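Long-range contact in intracellular sulfur oxidation protein DsrF (Allochromatium vinosum, PDB 2HY5), which is of uncertain function but could take part in the oxidation of intracellular sulfur, and assembles with DsrE and DsrH into a complex of six chains: residues K7-N12 and C40-D45. Numbering follows the deposited sequence.
Sequences KFMYLN and CVLFLD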
# COMPACT_ATOMS: atom_id res chain seq x y z
N LYS B 7 -4.72 -23.17 17.36
CA LYS B 7 -4.45 -23.38 15.95
C LYS B 7 -4.22 -22.02 15.29
O LYS B 7 -5.14 -21.22 15.20
CB LYS B 7 -5.64 -24.09 15.29
CG LYS B 7 -5.56 -24.10 13.78
CD LYS B 7 -4.22 -24.64 13.34
CE LYS B 7 -3.97 -24.38 11.88
NZ LYS B 7 -2.61 -24.84 11.54
N PHE B 8 -2.99 -21.78 14.84
CA PHE B 8 -2.64 -20.53 14.19
C PHE B 8 -2.42 -20.68 12.69
O PHE B 8 -1.71 -21.59 12.25
CB PHE B 8 -1.35 -19.95 14.80
CG PHE B 8 -1.52 -19.37 16.17
CD1 PHE B 8 -0.41 -19.01 16.92
CD2 PHE B 8 -2.79 -19.17 16.71
CE1 PHE B 8 -0.55 -18.45 18.19
CE2 PHE B 8 -2.94 -18.61 17.98
CZ PHE B 8 -1.82 -18.25 18.72
N MET B 9 -3.04 -19.79 11.92
CA MET B 9 -2.87 -19.80 10.47
C MET B 9 -2.14 -18.54 10.04
O MET B 9 -2.44 -17.45 10.52
CB MET B 9 -4.23 -19.83 9.74
CG MET B 9 -4.09 -19.65 8.22
SD MET B 9 -5.63 -19.59 7.28
CE MET B 9 -6.03 -21.30 7.20
N TYR B 10 -1.16 -18.71 9.16
CA TYR B 10 -0.40 -17.58 8.63
C TYR B 10 -0.85 -17.45 7.19
O TYR B 10 -0.51 -18.28 6.35
CB TYR B 10 1.10 -17.88 8.70
CG TYR B 10 1.62 -17.84 10.11
CD1 TYR B 10 2.04 -16.64 10.69
CD2 TYR B 10 1.67 -19.00 10.89
CE1 TYR B 10 2.50 -16.59 12.00
CE2 TYR B 10 2.13 -18.96 12.21
CZ TYR B 10 2.54 -17.75 12.76
OH TYR B 10 2.99 -17.69 14.06
N LEU B 11 -1.64 -16.42 6.91
CA LEU B 11 -2.19 -16.19 5.58
C LEU B 11 -1.32 -15.27 4.72
O LEU B 11 -1.31 -14.06 4.91
CB LEU B 11 -3.59 -15.59 5.70
CG LEU B 11 -4.36 -15.25 4.42
CD1 LEU B 11 -4.58 -16.50 3.61
CD2 LEU B 11 -5.69 -14.61 4.79
N ASN B 12 -0.61 -15.87 3.77
CA ASN B 12 0.27 -15.15 2.86
C ASN B 12 -0.41 -14.95 1.51
O ASN B 12 -0.69 -15.91 0.81
CB ASN B 12 1.57 -15.92 2.67
CG ASN B 12 2.42 -15.92 3.91
OD1 ASN B 12 2.73 -14.86 4.46
ND2 ASN B 12 2.82 -17.10 4.37
N CYS B 40 -0.08 -23.62 10.70
CA CYS B 40 -0.19 -23.94 9.29
C CYS B 40 0.06 -22.64 8.54
O CYS B 40 -0.31 -21.56 9.00
CB CYS B 40 -1.57 -24.51 8.92
SG CYS B 40 -2.97 -23.42 9.10
N VAL B 41 0.75 -22.75 7.41
CA VAL B 41 1.07 -21.58 6.61
C VAL B 41 0.39 -21.78 5.27
O VAL B 41 0.61 -22.79 4.61
CB VAL B 41 2.58 -21.46 6.40
CG1 VAL B 41 2.90 -20.17 5.66
CG2 VAL B 41 3.29 -21.49 7.74
N LEU B 42 -0.46 -20.84 4.90
CA LEU B 42 -1.19 -20.92 3.64
C LEU B 42 -0.77 -19.85 2.67
O LEU B 42 -0.67 -18.67 3.03
CB LEU B 42 -2.70 -20.80 3.89
CG LEU B 42 -3.61 -20.69 2.66
CD1 LEU B 42 -3.53 -21.97 1.84
CD2 LEU B 42 -5.04 -20.43 3.10
N PHE B 43 -0.51 -20.25 1.43
CA PHE B 43 -0.13 -19.32 0.39
C PHE B 43 -1.30 -19.29 -0.57
O PHE B 43 -1.66 -20.31 -1.16
CB PHE B 43 1.15 -19.77 -0.31
CG PHE B 43 2.35 -19.78 0.60
CD1 PHE B 43 2.59 -20.86 1.44
CD2 PHE B 43 3.22 -18.69 0.64
CE1 PHE B 43 3.67 -20.85 2.32
CE2 PHE B 43 4.30 -18.67 1.51
CZ PHE B 43 4.53 -19.76 2.36
N LEU B 44 -1.90 -18.12 -0.70
CA LEU B 44 -3.06 -17.91 -1.55
C LEU B 44 -2.87 -16.68 -2.42
O LEU B 44 -2.12 -15.77 -2.07
CB LEU B 44 -4.30 -17.74 -0.66
CG LEU B 44 -5.63 -17.30 -1.29
CD1 LEU B 44 -6.15 -18.39 -2.21
CD2 LEU B 44 -6.63 -17.01 -0.18
N ASP B 45 -3.56 -16.65 -3.56
CA ASP B 45 -3.45 -15.53 -4.48
C ASP B 45 -1.98 -15.28 -4.81
O ASP B 45 -1.24 -16.23 -5.05
CB ASP B 45 -4.11 -14.28 -3.87
CG ASP B 45 -5.62 -14.44 -3.71
OD1 ASP B 45 -6.26 -15.04 -4.60
OD2 ASP B 45 -6.18 -13.97 -2.69
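Strands 7-12 and 38-43 meet through M9, Y10, L11 and N12 as parallel neighbours in the buried centre of a five-stranded sheet, with strand 132-135 flanking the first and strand 79-83 the second. The pairing illustrates how a parallel sheet staggers its bonds, one residue bonding to the two that flank its opposite number. Y10, opposite V41, donates its N-H to C40 O, and its own O accepts a hydrogen bond from L42 N (2.9 Å); N12, opposite F43, does likewise with L42 O and L44 N, and C40 N donates a hydrogen bond to F8 O. The final bond, from L44 N to N12 O, is nearly straight at 175° and carries the pairing just past the end of the second strand.

Side chains alternate between two faces. On one, M9, L11, C40 and L42 form an apolar layer: M9 CB rests 3.9 Å from C40 SG, while the leucines lie side by side and point the same way, L11 CD1 meeting L42 CD2 at 4.0 Å. M9 and L42 continue onto helix 120-129, and L11 and L44 also touch the DsrH chain.

On the face of Y10, N12, V41 and F43, the amide of N12 lies against both V41 and F43. With CG anti to the carbonyl carbon (chi1 -70°), it runs alongside F43 and sets ND2 over one face of that ring, 3.6 Å from CE2, the amide and ring planes 32° apart. N12 ND2 also touches V41 CG1 at 3.3 Å, a van der Waals contact. Y10 turns the edge of its ring toward C40 O, with CD2 3.7 Å from that oxygen, and stacks on F134; Y10 and N12 also pack against helix 21-32.

That helix links the two strands, so their pairing closes a beta-alpha-beta crossover, the building unit of the parallel alpha/beta fold of the DsrE/DsrF-like family.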